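Side-chain contacts in catabolite control protein A (Lactococcus lactis, PDB 2O20), which probably acts as a global transcription regulator of the LacI family, binding regulatory DNA to repress or activate genes in carbon catabolite control: residues Gly67-Thr72 / Glu113-Lys118; Asp86-Met91 / Val300-Leu305; Ser101-Glu106 / Met126-Asp131; Tyr164-Tyr169 / Leu321-Phe326; Glu220-Tyr225 / Lys229-Arg234. The protein carries 1 engineered substitution. All blocks are in the same frame, centred on the assembly; numbering follows the deposited sequence.

Overall arrangement
All five contacts lie in the two-lobed core of LacI and periplasmic-binding-protein type. Interactions 1 and 3 use helix 105-118, and interaction 3 continues from edge strand 95-100 beside strand 65-70; their centres are 11 Å apart, and Leu70 O and Pro71 O probably accept from Ser101 N and Asp102 N. Interaction 2, about 17 Å from interaction 1 between centres, packs helix 76-91 on helix 294-309. It touches interaction 4 through Val300 and Leu321. Interactions 3 and 5, centres 20 Å apart, follow strands of different sheets but meet where Ser128 touches Tyr223; a sulfate, probably from the crystallisation liquor, lies about 4 Å from the Ser128 side chain. Interaction 4 lies 30 Å from interaction 1 between centres.

Interaction 1: residues Gly67-Thr72 / Glu113-Lys118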
# COMPACT_ATOMS: atom_id res chain seq x y z
N GLY D 67 -0.89 7.04 -20.43
CA GLY D 67 -1.83 7.41 -19.36
C GLY D 67 -2.27 6.17 -18.58
O GLY D 67 -2.75 5.20 -19.17
N VAL D 68 -2.16 6.23 -17.25
CA VAL D 68 -2.59 5.11 -16.38
C VAL D 68 -3.59 5.61 -15.36
O VAL D 68 -3.27 6.48 -14.54
CB VAL D 68 -1.39 4.45 -15.64
CG1 VAL D 68 -1.83 3.22 -14.86
CG2 VAL D 68 -0.26 4.10 -16.62
N ILE D 69 -4.78 5.03 -15.38
CA ILE D 69 -5.87 5.39 -14.48
C ILE D 69 -6.06 4.24 -13.52
O ILE D 69 -6.18 3.09 -13.96
CB ILE D 69 -7.19 5.59 -15.23
CG1 ILE D 69 -6.96 6.57 -16.37
CG2 ILE D 69 -8.28 6.09 -14.23
CD1 ILE D 69 -8.11 6.79 -17.26
N LEU D 70 -6.07 4.56 -12.23
CA LEU D 70 -6.33 3.55 -11.18
C LEU D 70 -7.14 4.22 -10.09
O LEU D 70 -7.10 5.44 -9.97
CB LEU D 70 -5.01 2.99 -10.60
CG LEU D 70 -4.03 3.95 -9.90
CD1 LEU D 70 -3.02 3.16 -9.00
CD2 LEU D 70 -3.24 4.83 -10.86
N PRO D 71 -7.95 3.44 -9.34
CA PRO D 71 -8.75 4.06 -8.27
C PRO D 71 -7.89 4.86 -7.28
O PRO D 71 -8.16 6.04 -7.02
CB PRO D 71 -9.38 2.84 -7.61
CG PRO D 71 -9.57 1.92 -8.73
CD PRO D 71 -8.31 2.03 -9.50
N THR D 72 -6.86 4.23 -6.74
CA THR D 72 -5.96 4.94 -5.82
C THR D 72 -4.61 4.24 -5.68
O THR D 72 -4.52 3.01 -5.69
CB THR D 72 -6.60 5.15 -4.40
OG1 THR D 72 -5.68 5.82 -3.52
CG2 THR D 72 -7.00 3.83 -3.80
N GLU D 113 -10.43 13.21 -20.30
CA GLU D 113 -10.36 14.49 -20.99
C GLU D 113 -8.95 15.04 -20.94
O GLU D 113 -8.42 15.51 -21.94
CB GLU D 113 -11.32 15.52 -20.37
CG GLU D 113 -12.77 15.23 -20.66
CD GLU D 113 -13.74 16.27 -20.09
OE1 GLU D 113 -13.34 17.07 -19.19
OE2 GLU D 113 -14.90 16.28 -20.54
N THR D 114 -8.35 14.99 -19.75
CA THR D 114 -7.00 15.48 -19.57
C THR D 114 -6.01 14.65 -20.39
O THR D 114 -5.12 15.22 -21.02
CB THR D 114 -6.61 15.51 -18.09
OG1 THR D 114 -7.53 16.36 -17.39
CG2 THR D 114 -5.20 16.07 -17.92
N PHE D 115 -6.18 13.32 -20.40
CA PHE D 115 -5.35 12.42 -21.23
C PHE D 115 -5.50 12.68 -22.74
O PHE D 115 -4.51 12.80 -23.45
CB PHE D 115 -5.70 10.93 -20.95
CG PHE D 115 -5.13 10.35 -19.67
CD1 PHE D 115 -4.43 11.12 -18.74
CD2 PHE D 115 -5.36 9.02 -19.38
CE1 PHE D 115 -3.94 10.56 -17.57
CE2 PHE D 115 -4.88 8.45 -18.21
CZ PHE D 115 -4.15 9.22 -17.30
N LEU D 116 -6.74 12.75 -23.21
CA LEU D 116 -7.05 12.96 -24.63
C LEU D 116 -6.58 14.34 -25.09
O LEU D 116 -6.10 14.47 -26.22
CB LEU D 116 -8.56 12.78 -24.92
CG LEU D 116 -9.17 11.36 -25.10
CD1 LEU D 116 -8.88 10.37 -23.95
CD2 LEU D 116 -10.70 11.47 -25.30
N SER D 117 -6.66 15.34 -24.21
CA SER D 117 -6.15 16.68 -24.51
C SER D 117 -4.63 16.75 -24.51
O SER D 117 -4.05 17.48 -25.32
CB SER D 117 -6.70 17.74 -23.54
OG SER D 117 -5.79 18.01 -22.49
N LYS D 118 -3.98 16.02 -23.60
CA LYS D 118 -2.52 15.89 -23.61
C LYS D 118 -2.01 15.03 -24.75
O LYS D 118 -0.82 14.96 -24.97
CB LYS D 118 -2.00 15.29 -22.31
CG LYS D 118 -2.01 16.20 -21.12
CD LYS D 118 -1.60 15.41 -19.89
CE LYS D 118 -1.78 16.18 -18.62
NZ LYS D 118 -1.86 15.26 -17.42
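Phe115 lays one face of its ring over the backbone of Gly67. Gly67 CA stands 3.4 Å above the ring plane, displaced toward the rim, and lies 3.8 Å from the ring centroid in a CH-pi contact 27° off the normal. The ring reaches the strand because Phe115 CG is anti to its carbonyl carbon (chi1 -78°), on a CA-CB bond that points from helix 105-118 to the sheet. Ile69 meets the same ring at a slant: its CG1 comes to 3.4 Å from Phe115 CE2, and CD1 lies 3.8 Å from that CE2. Val68 contributes backbone, its N lying 3.6 Å from Phe115 CZ and its O at the ring edge, in plane, while its side chain turns to helix 76-91 on the other side of the sheet. Strand 67-70 and helix 113-118 run antiparallel at 178°, as in a beta-alpha-beta crossover, here strand 95-100, helix 105-118 and strand 122-125. Val120 and Ile97 add cover to Phe115. No hydrogen bond joins the two segments, so the contact is one of dispersion and weak CH-pi attraction, and the absence of a side chain at Gly67 lets the ring settle on the strand.

Interaction 2: residues Asp86-Met91 / Val300-Leu305; sequences DDIASM and VAMRLL. Engineered in segment 86-91: Ala89 (natural residue Asp).
Ile88 and Met302 pass each other in opposite directions between two helices, with Ile88 CG2 3.7 Å from Met302 CG. Both groups are set by their first torsions: Ile88 CG2 lies anti to the backbone N, and Met302 CG takes the same anti position (chi1 -170°). The bend of the methionine at chi2 (61°) puts SD 4.2 Å from Ala89 CB; a further bend at chi3 sets only the CE methyl. Ala89 is an engineered residue, Asp in the natural sequence. The other branch of Ile88 serves a different neighbour: CD1 rests 3.7 Å from both NE and NH2 of Arg303, whose chain, extended from CG to NE, crosses the isoleucine at about a right angle. Segments 86-91 and 300-305 meet at 37° with axes 8.7 Å apart, joining two helices that flank the same face of the six-stranded sheet; Met96 and Val146 lie beneath. With no hydrogen bond across it, the interface depends on apolar contact, buried at Ile88 and Met302 and bordered by Arg303, an exposed residue.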
# COMPACT_ATOMS: atom_id res chain seq x y z
N ASP D 86 5.06 0.32 -15.27
CA ASP D 86 6.17 1.27 -15.20
C ASP D 86 7.49 0.69 -15.72
O ASP D 86 8.21 1.34 -16.48
CB ASP D 86 6.32 1.73 -13.75
CG ASP D 86 7.35 2.84 -13.56
OD1 ASP D 86 8.17 2.73 -12.62
OD2 ASP D 86 7.31 3.82 -14.32
N ASP D 87 7.82 -0.53 -15.29
CA ASP D 87 9.06 -1.17 -15.70
C ASP D 87 9.17 -1.37 -17.21
O ASP D 87 10.25 -1.13 -17.80
CB ASP D 87 9.26 -2.47 -14.92
CG ASP D 87 9.78 -2.22 -13.51
OD1 ASP D 87 9.90 -1.02 -13.13
OD2 ASP D 87 10.04 -3.21 -12.76
N ILE D 88 8.07 -1.79 -17.84
CA ILE D 88 8.07 -2.03 -19.27
C ILE D 88 8.10 -0.72 -20.07
O ILE D 88 8.83 -0.59 -21.08
CB ILE D 88 6.86 -2.91 -19.71
CG1 ILE D 88 6.91 -4.30 -19.04
CG2 ILE D 88 6.78 -3.02 -21.25
CD1 ILE D 88 7.99 -5.21 -19.61
N ALA D 89 7.32 0.25 -19.62
CA ALA D 89 7.31 1.57 -20.26
C ALA D 89 8.68 2.28 -20.12
O ALA D 89 9.22 2.84 -21.09
CB ALA D 89 6.19 2.44 -19.67
N SER D 90 9.27 2.22 -18.94
CA SER D 90 10.58 2.82 -18.70
C SER D 90 11.75 2.19 -19.51
O SER D 90 12.74 2.86 -19.82
CB SER D 90 10.89 2.79 -17.20
OG SER D 90 9.96 3.61 -16.52
N MET D 91 11.61 0.92 -19.87
CA MET D 91 12.56 0.24 -20.72
C MET D 91 12.70 0.93 -22.08
O MET D 91 13.78 0.95 -22.67
CB MET D 91 12.10 -1.21 -20.92
CG MET D 91 13.05 -2.08 -21.67
SD MET D 91 12.63 -3.83 -21.47
CE MET D 91 10.95 -3.88 -22.06
N VAL D 300 2.52 -7.59 -18.71
CA VAL D 300 1.89 -8.22 -19.88
C VAL D 300 0.99 -7.21 -20.59
O VAL D 300 1.00 -7.13 -21.82
CB VAL D 300 1.13 -9.54 -19.50
CG1 VAL D 300 0.24 -10.02 -20.62
CG2 VAL D 300 2.13 -10.63 -19.14
N ALA D 301 0.25 -6.41 -19.81
CA ALA D 301 -0.61 -5.37 -20.36
C ALA D 301 0.19 -4.31 -21.09
O ALA D 301 -0.20 -3.85 -22.17
CB ALA D 301 -1.40 -4.72 -19.26
N MET D 302 1.31 -3.90 -20.51
CA MET D 302 2.11 -2.83 -21.13
C MET D 302 2.82 -3.33 -22.42
O MET D 302 2.97 -2.58 -23.40
CB MET D 302 3.07 -2.21 -20.10
CG MET D 302 3.75 -0.95 -20.56
SD MET D 302 2.67 0.45 -20.97
CE MET D 302 3.15 0.75 -22.67
N ARG D 303 3.20 -4.61 -22.44
CA ARG D 303 3.75 -5.25 -23.64
C ARG D 303 2.75 -5.23 -24.79
O ARG D 303 3.11 -4.94 -25.95
CB ARG D 303 4.19 -6.69 -23.35
CG ARG D 303 5.54 -6.78 -22.68
CD ARG D 303 5.95 -8.22 -22.42
NE ARG D 303 7.04 -8.26 -21.45
CZ ARG D 303 7.05 -8.96 -20.32
NH1 ARG D 303 6.02 -9.76 -19.99
NH2 ARG D 303 8.11 -8.89 -19.52
N LEU D 304 1.48 -5.53 -24.47
CA LEU D 304 0.41 -5.54 -25.44
C LEU D 304 0.19 -4.10 -25.94
O LEU D 304 0.17 -3.85 -27.14
CB LEU D 304 -0.87 -6.14 -24.82
CG LEU D 304 -2.14 -6.21 -25.67
CD1 LEU D 304 -1.87 -6.92 -26.93
CD2 LEU D 304 -3.26 -6.92 -24.94
N LEU D 305 0.05 -3.16 -25.01
CA LEU D 305 -0.16 -1.76 -25.38
C LEU D 305 0.97 -1.21 -26.30
O LEU D 305 0.71 -0.43 -27.18
CB LEU D 305 -0.33 -0.87 -24.15
CG LEU D 305 -0.73 0.61 -24.38
CD1 LEU D 305 -2.07 0.78 -25.14
CD2 LEU D 305 -0.79 1.36 -23.08

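Interaction 3: residues Ser101-Glu106 / Met126-Asp131; sequences SDNDVE and MGSSLD
The backbones approach at two points, Asn103 beside Gly127 with CA atoms 6.1 Å apart and Val105 beside Asp131, where a type I' turn from Ser101 to Asp104 faces the loop leading into helix 132-141. Both segments follow parallel strands of the alpha/beta sheet, and each loop ends at an N-cap aspartate, Asp104 before helix 105-118 and Asp131 before helix 132-141. Ser101 OG accepts from Asn103 N in an ST turn and also donates to a water, which in turn donates to Met126 O at 2.9 Å. A second water donates to Asn103 O, with a tentative link to Ser128 OG. The end of the Asn103 side chain lies near Gly127 and Ser128. Further along, the methyls of Val105 cross Asp131 at about a right angle, against its CB and carboxylate carbon. With CG anti to its backbone N (chi1 -175°), Asp131 turns toward Val105 while its OD2 caps the helix by accepting from Lys133 N. Val105 CG1 ends 3.8 Å from Asp131 CG.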
# COMPACT_ATOMS: atom_id res chain seq x y z
N SER D 101 -8.61 7.87 -9.74
CA SER D 101 -10.02 8.05 -10.05
C SER D 101 -10.97 7.86 -8.86
O SER D 101 -12.13 8.24 -8.97
CB SER D 101 -10.44 7.02 -11.09
OG SER D 101 -10.58 5.73 -10.51
N ASP D 102 -10.47 7.23 -7.78
CA ASP D 102 -11.28 6.85 -6.61
C ASP D 102 -12.52 6.03 -7.01
O ASP D 102 -13.54 6.04 -6.31
CB ASP D 102 -11.68 8.09 -5.79
CG ASP D 102 -10.47 8.83 -5.23
OD1 ASP D 102 -9.67 8.20 -4.51
OD2 ASP D 102 -10.31 10.02 -5.54
N ASN D 103 -12.42 5.33 -8.15
CA ASN D 103 -13.57 4.64 -8.74
C ASN D 103 -14.86 5.47 -8.95
O ASN D 103 -15.98 4.94 -8.87
CB ASN D 103 -13.90 3.42 -7.88
CG ASN D 103 -13.17 2.20 -8.31
OD1 ASN D 103 -12.68 1.47 -7.48
ND2 ASN D 103 -13.11 1.96 -9.63
N ASP D 104 -14.69 6.77 -9.18
CA ASP D 104 -15.79 7.71 -9.39
C ASP D 104 -15.87 8.00 -10.90
O ASP D 104 -14.92 8.49 -11.48
CB ASP D 104 -15.49 8.99 -8.58
CG ASP D 104 -16.55 10.08 -8.71
OD1 ASP D 104 -16.74 10.84 -7.74
OD2 ASP D 104 -17.19 10.23 -9.77
N VAL D 105 -17.03 7.75 -11.52
CA VAL D 105 -17.18 7.87 -12.98
C VAL D 105 -17.02 9.30 -13.50
O VAL D 105 -16.49 9.51 -14.59
CB VAL D 105 -18.52 7.25 -13.46
CG1 VAL D 105 -18.67 7.39 -14.97
CG2 VAL D 105 -18.57 5.77 -13.08
N GLU D 106 -17.43 10.29 -12.71
CA GLU D 106 -17.18 11.69 -13.03
C GLU D 106 -15.69 11.99 -13.06
O GLU D 106 -15.20 12.72 -13.92
CB GLU D 106 -17.81 12.61 -11.97
CG GLU D 106 -19.31 12.48 -11.76
CD GLU D 106 -19.85 13.52 -10.77
OE1 GLU D 106 -19.15 14.54 -10.51
OE2 GLU D 106 -20.98 13.34 -10.25
N MET D 126 -7.48 0.64 -14.96
CA MET D 126 -7.73 -0.22 -13.82
C MET D 126 -8.89 0.41 -13.06
O MET D 126 -9.00 1.62 -13.01
CB MET D 126 -6.49 -0.27 -12.91
CG MET D 126 -5.36 -1.18 -13.33
SD MET D 126 -3.88 -0.84 -12.31
CE MET D 126 -3.11 0.40 -13.31
N GLY D 127 -9.76 -0.42 -12.51
CA GLY D 127 -10.94 0.06 -11.78
C GLY D 127 -12.01 -1.00 -11.81
O GLY D 127 -11.85 -2.02 -12.47
N SER D 128 -13.12 -0.77 -11.10
CA SER D 128 -14.12 -1.83 -10.92
C SER D 128 -14.69 -2.30 -12.25
O SER D 128 -14.90 -3.50 -12.44
CB SER D 128 -15.22 -1.37 -9.97
OG SER D 128 -15.76 -0.11 -10.37
N SER D 129 -14.95 -1.35 -13.16
CA SER D 129 -15.29 -1.69 -14.54
C SER D 129 -15.53 -0.44 -15.39
O SER D 129 -15.86 0.63 -14.88
CB SER D 129 -16.54 -2.57 -14.62
OG SER D 129 -17.58 -1.94 -13.90
N LEU D 130 -15.41 -0.64 -16.70
CA LEU D 130 -15.50 0.43 -17.69
C LEU D 130 -16.95 0.86 -17.95
O LEU D 130 -17.74 0.11 -18.53
CB LEU D 130 -14.83 -0.03 -18.99
CG LEU D 130 -14.43 1.09 -19.95
CD1 LEU D 130 -13.31 1.91 -19.36
CD2 LEU D 130 -14.06 0.51 -21.31
N ASP D 131 -17.29 2.08 -17.51
CA ASP D 131 -18.63 2.65 -17.70
C ASP D 131 -18.87 3.01 -19.17
O ASP D 131 -17.94 3.31 -19.91
CB ASP D 131 -18.79 3.89 -16.80
CG ASP D 131 -20.19 4.49 -16.83
OD1 ASP D 131 -20.97 4.23 -15.88
OD2 ASP D 131 -20.52 5.22 -17.79
O HOH W 1 -10.72 3.94 -12.43
O HOH W 2 -17.05 2.57 -9.63

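Interaction 4: residues Tyr164-Tyr169 / Leu321-Phe326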
# COMPACT_ATOMS: atom_id res chain seq x y z
N TYR D 164 -11.19 -15.78 -13.25
CA TYR D 164 -11.94 -15.57 -11.98
C TYR D 164 -12.92 -16.72 -11.64
O TYR D 164 -13.18 -17.03 -10.45
CB TYR D 164 -12.70 -14.25 -12.03
CG TYR D 164 -11.81 -13.04 -12.26
CD1 TYR D 164 -10.94 -12.58 -11.28
CD2 TYR D 164 -11.85 -12.35 -13.46
CE1 TYR D 164 -10.14 -11.49 -11.48
CE2 TYR D 164 -11.03 -11.23 -13.67
CZ TYR D 164 -10.19 -10.81 -12.68
OH TYR D 164 -9.37 -9.71 -12.87
N HIS D 165 -13.48 -17.32 -12.68
CA HIS D 165 -14.37 -18.47 -12.53
C HIS D 165 -13.64 -19.63 -11.84
O HIS D 165 -14.06 -20.13 -10.80
CB HIS D 165 -14.87 -18.88 -13.91
CG HIS D 165 -15.67 -20.14 -13.91
ND1 HIS D 165 -15.09 -21.39 -13.91
CD2 HIS D 165 -17.00 -20.36 -13.94
CE1 HIS D 165 -16.03 -22.32 -13.93
NE2 HIS D 165 -17.20 -21.72 -13.96
N LEU D 166 -12.51 -20.01 -12.39
CA LEU D 166 -11.72 -21.11 -11.85
C LEU D 166 -11.23 -20.80 -10.42
O LEU D 166 -11.30 -21.67 -9.54
CB LEU D 166 -10.56 -21.46 -12.81
CG LEU D 166 -9.59 -22.56 -12.40
CD1 LEU D 166 -10.32 -23.89 -12.31
CD2 LEU D 166 -8.44 -22.62 -13.39
N ALA D 167 -10.71 -19.60 -10.19
CA ALA D 167 -10.29 -19.19 -8.84
C ALA D 167 -11.43 -19.27 -7.81
O ALA D 167 -11.23 -19.75 -6.70
CB ALA D 167 -9.66 -17.79 -8.87
N ALA D 168 -12.61 -18.79 -8.19
CA ALA D 168 -13.79 -18.83 -7.31
C ALA D 168 -14.28 -20.29 -7.08
O ALA D 168 -14.67 -20.64 -5.97
CB ALA D 168 -14.92 -17.95 -7.88
N TYR D 169 -14.22 -21.13 -8.12
CA TYR D 169 -14.52 -22.56 -7.99
C TYR D 169 -13.55 -23.27 -7.03
O TYR D 169 -14.00 -23.93 -6.11
CB TYR D 169 -14.50 -23.26 -9.38
CG TYR D 169 -14.67 -24.76 -9.32
CD1 TYR D 169 -15.94 -25.34 -9.19
CD2 TYR D 169 -13.56 -25.61 -9.39
CE1 TYR D 169 -16.09 -26.73 -9.14
CE2 TYR D 169 -13.69 -26.99 -9.36
CZ TYR D 169 -14.96 -27.55 -9.22
OH TYR D 169 -15.09 -28.92 -9.18
N LEU D 321 -3.84 -14.95 -17.28
CA LEU D 321 -2.62 -15.44 -16.65
C LEU D 321 -2.96 -16.46 -15.57
O LEU D 321 -4.02 -16.37 -14.95
CB LEU D 321 -1.80 -14.28 -16.06
CG LEU D 321 -1.39 -13.12 -16.99
CD1 LEU D 321 -0.43 -12.18 -16.25
CD2 LEU D 321 -0.79 -13.61 -18.32
N ASP D 322 -2.07 -17.42 -15.32
CA ASP D 322 -2.34 -18.42 -14.28
C ASP D 322 -2.34 -17.84 -12.86
O ASP D 322 -1.75 -16.81 -12.61
CB ASP D 322 -1.30 -19.52 -14.32
CG ASP D 322 -1.28 -20.28 -15.62
OD1 ASP D 322 -2.36 -20.47 -16.26
OD2 ASP D 322 -0.17 -20.67 -15.99
N HIS D 323 -3.00 -18.54 -11.93
CA HIS D 323 -2.99 -18.17 -10.50
C HIS D 323 -2.74 -19.45 -9.68
O HIS D 323 -2.78 -20.55 -10.22
CB HIS D 323 -4.35 -17.59 -10.09
CG HIS D 323 -5.47 -18.58 -10.14
ND1 HIS D 323 -6.13 -18.88 -11.32
CD2 HIS D 323 -6.01 -19.37 -9.19
CE1 HIS D 323 -7.06 -19.78 -11.07
NE2 HIS D 323 -6.99 -20.12 -9.79
N GLU D 324 -2.53 -19.30 -8.38
CA GLU D 324 -2.39 -20.41 -7.43
C GLU D 324 -3.20 -20.05 -6.18
O GLU D 324 -3.68 -18.92 -6.08
CB GLU D 324 -0.93 -20.57 -6.99
CG GLU D 324 0.07 -20.73 -8.10
CD GLU D 324 1.28 -19.84 -7.88
OE1 GLU D 324 1.15 -18.60 -8.11
OE2 GLU D 324 2.35 -20.36 -7.46
N ILE D 325 -3.35 -21.00 -5.25
CA ILE D 325 -3.88 -20.72 -3.90
C ILE D 325 -2.77 -21.00 -2.92
O ILE D 325 -2.12 -22.06 -2.97
CB ILE D 325 -5.13 -21.56 -3.59
CG1 ILE D 325 -6.29 -21.12 -4.50
CG2 ILE D 325 -5.52 -21.47 -2.10
CD1 ILE D 325 -7.61 -21.75 -4.22
N PHE D 326 -2.48 -20.01 -2.07
CA PHE D 326 -1.53 -20.17 -0.98
C PHE D 326 -2.26 -20.42 0.33
O PHE D 326 -2.95 -19.52 0.83
CB PHE D 326 -0.67 -18.91 -0.85
CG PHE D 326 0.26 -18.66 -2.02
CD1 PHE D 326 0.63 -19.68 -2.90
CD2 PHE D 326 0.80 -17.41 -2.20
CE1 PHE D 326 1.47 -19.41 -3.97
CE2 PHE D 326 1.66 -17.14 -3.26
CZ PHE D 326 2.00 -18.15 -4.14
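His323 NE2 is held by a hydrogen bond with Gln170 OE1, one turn further along the helix that it packs against. The imidazole thus anchors the 321-326 segment to helix 164-177 of the periplasmic-binding-protein-type core of the LacI family, just before strand 324-326 pairs antiparallel with strand 289-291. Ala167 covers one face of the ring: its CB stands 3.6 Å from the His323 plane, displaced toward the rim, and 4.0 Å from the centroid, a CH-pi contact 23° off the normal. The same residue also brings its CA to 3.6 Å from His323 NE2. Leu166 comes to the ring from a different direction, with CG in plane at the edge, and its side chain crosses the histidine at a slant. With CG between the backbone N and the carbonyl carbon (chi1 67°), the His323 ring points from the extended chain to the helix. Val290 touches both Ala167 and His323, carrying the packing on to the partner strand. No hydrogen bond links the two segments themselves; the polar hold comes from Gln170, and the rest is Ala167 carbon over the face and Leu166 at the edge. Leu166 CD2 lies 3.9 Å from His323 CE1.

Interaction 5: residues Glu220-Tyr225 / Lys229-Arg234; sequences EGNYSY and KALAER
The first turn of helix 225-237 is closed by Lys229 N donating to Tyr225 O at 3.0 Å. Over this backbone bond the two side chains cross obliquely. Tyr225 CG is anti to the backbone N (chi1 177°), which swings the ring alongside the lysine; Lys229 CG lies over one face, toward the rim. The lysine chain bends at chi3 (-64°) and places CE 3.6 Å from Tyr225 CE2, so the aliphatic part of the chain lines the ring while NZ goes on to a salt bridge with Glu226. Tyr225 OH bonds to Ser256 OG, and Tyr282 of the second subunit meets the ring with planes at about 45°, placing this turn at the dimer interface. The loop follows strand 218-219, an outer strand of the four-stranded parallel sheet of this lobe, and Ser224 N-caps the helix. Farther along, Asn222 and Leu231 approach from opposite directions: Leu231 CD1 lies 3.6 Å from Asn222 OD1 and equally near CG and ND2. Both side chains also touch Ile186 of the neighbouring strand.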
# COMPACT_ATOMS: atom_id res chain seq x y z
N GLU D 220 -22.76 -8.16 -1.99
CA GLU D 220 -22.27 -7.28 -3.05
C GLU D 220 -21.87 -5.86 -2.61
O GLU D 220 -22.33 -5.34 -1.59
CB GLU D 220 -23.35 -7.10 -4.12
CG GLU D 220 -23.71 -8.32 -4.93
CD GLU D 220 -24.75 -7.94 -5.96
OE1 GLU D 220 -24.45 -7.06 -6.81
OE2 GLU D 220 -25.87 -8.49 -5.89
N GLY D 221 -21.03 -5.23 -3.42
CA GLY D 221 -20.69 -3.81 -3.26
C GLY D 221 -19.60 -3.47 -2.25
O GLY D 221 -19.56 -2.36 -1.69
N ASN D 222 -18.71 -4.43 -2.02
CA ASN D 222 -17.71 -4.37 -0.96
C ASN D 222 -16.32 -4.20 -1.50
O ASN D 222 -15.85 -5.05 -2.24
CB ASN D 222 -17.79 -5.64 -0.13
CG ASN D 222 -19.06 -5.71 0.63
OD1 ASN D 222 -19.31 -4.88 1.51
ND2 ASN D 222 -19.93 -6.67 0.27
N TYR D 223 -15.69 -3.08 -1.13
CA TYR D 223 -14.40 -2.67 -1.69
C TYR D 223 -13.31 -2.33 -0.67
O TYR D 223 -12.13 -2.46 -0.99
CB TYR D 223 -14.60 -1.49 -2.65
CG TYR D 223 -15.40 -1.82 -3.91
CD1 TYR D 223 -14.80 -2.46 -4.99
CD2 TYR D 223 -16.76 -1.51 -4.02
CE1 TYR D 223 -15.51 -2.78 -6.14
CE2 TYR D 223 -17.48 -1.85 -5.15
CZ TYR D 223 -16.84 -2.46 -6.22
OH TYR D 223 -17.54 -2.78 -7.39
N SER D 224 -13.71 -1.94 0.55
CA SER D 224 -12.81 -1.39 1.55
C SER D 224 -12.63 -2.27 2.80
O SER D 224 -13.46 -3.15 3.12
CB SER D 224 -13.32 0.00 1.95
OG SER D 224 -14.43 -0.04 2.84
N TYR D 225 -11.52 -2.02 3.49
CA TYR D 225 -11.24 -2.61 4.81
C TYR D 225 -12.39 -2.37 5.81
O TYR D 225 -12.87 -3.31 6.45
CB TYR D 225 -9.93 -2.00 5.37
CG TYR D 225 -9.54 -2.45 6.75
CD1 TYR D 225 -8.99 -3.72 6.97
CD2 TYR D 225 -9.66 -1.60 7.84
CE1 TYR D 225 -8.62 -4.12 8.27
CE2 TYR D 225 -9.29 -1.99 9.12
CZ TYR D 225 -8.77 -3.26 9.32
OH TYR D 225 -8.42 -3.62 10.60
N LYS D 229 -14.83 -5.22 7.73
CA LYS D 229 -15.06 -5.23 9.18
C LYS D 229 -16.52 -5.25 9.57
O LYS D 229 -16.93 -6.00 10.47
CB LYS D 229 -14.39 -4.02 9.85
CG LYS D 229 -12.89 -4.18 10.06
CD LYS D 229 -12.32 -3.23 11.16
CE LYS D 229 -12.48 -1.79 10.77
NZ LYS D 229 -11.77 -0.81 11.74
N ALA D 230 -17.32 -4.42 8.89
CA ALA D 230 -18.74 -4.27 9.20
C ALA D 230 -19.61 -5.46 8.76
O ALA D 230 -20.73 -5.65 9.27
CB ALA D 230 -19.27 -2.94 8.57
N LEU D 231 -19.10 -6.28 7.83
CA LEU D 231 -19.80 -7.46 7.39
C LEU D 231 -19.77 -8.62 8.39
O LEU D 231 -20.62 -9.51 8.32
CB LEU D 231 -19.20 -7.96 6.06
CG LEU D 231 -19.70 -7.21 4.82
CD1 LEU D 231 -19.00 -7.75 3.58
CD2 LEU D 231 -21.20 -7.34 4.66
N ALA D 232 -18.76 -8.65 9.26
CA ALA D 232 -18.52 -9.82 10.12
C ALA D 232 -19.81 -10.30 10.81
O ALA D 232 -20.19 -11.46 10.68
CB ALA D 232 -17.42 -9.56 11.12
N GLU D 233 -20.49 -9.40 11.52
CA GLU D 233 -21.66 -9.82 12.29
C GLU D 233 -22.81 -10.26 11.37
O GLU D 233 -23.65 -11.13 11.76
CB GLU D 233 -22.07 -8.75 13.30
CG GLU D 233 -22.93 -9.27 14.42
CD GLU D 233 -22.20 -10.20 15.38
OE1 GLU D 233 -22.85 -11.10 15.95
OE2 GLU D 233 -20.99 -10.04 15.58
N ARG D 234 -22.85 -9.69 10.14
CA ARG D 234 -23.88 -10.03 9.16
C ARG D 234 -23.75 -11.48 8.70
O ARG D 234 -24.72 -12.16 8.52
CB ARG D 234 -23.84 -9.10 7.95
CG ARG D 234 -23.97 -7.63 8.28
CD ARG D 234 -25.32 -7.30 8.94
NE ARG D 234 -25.01 -6.41 10.05
CZ ARG D 234 -25.01 -6.72 11.34
NH1 ARG D 234 -25.42 -7.90 11.80
NH2 ARG D 234 -24.64 -5.79 12.18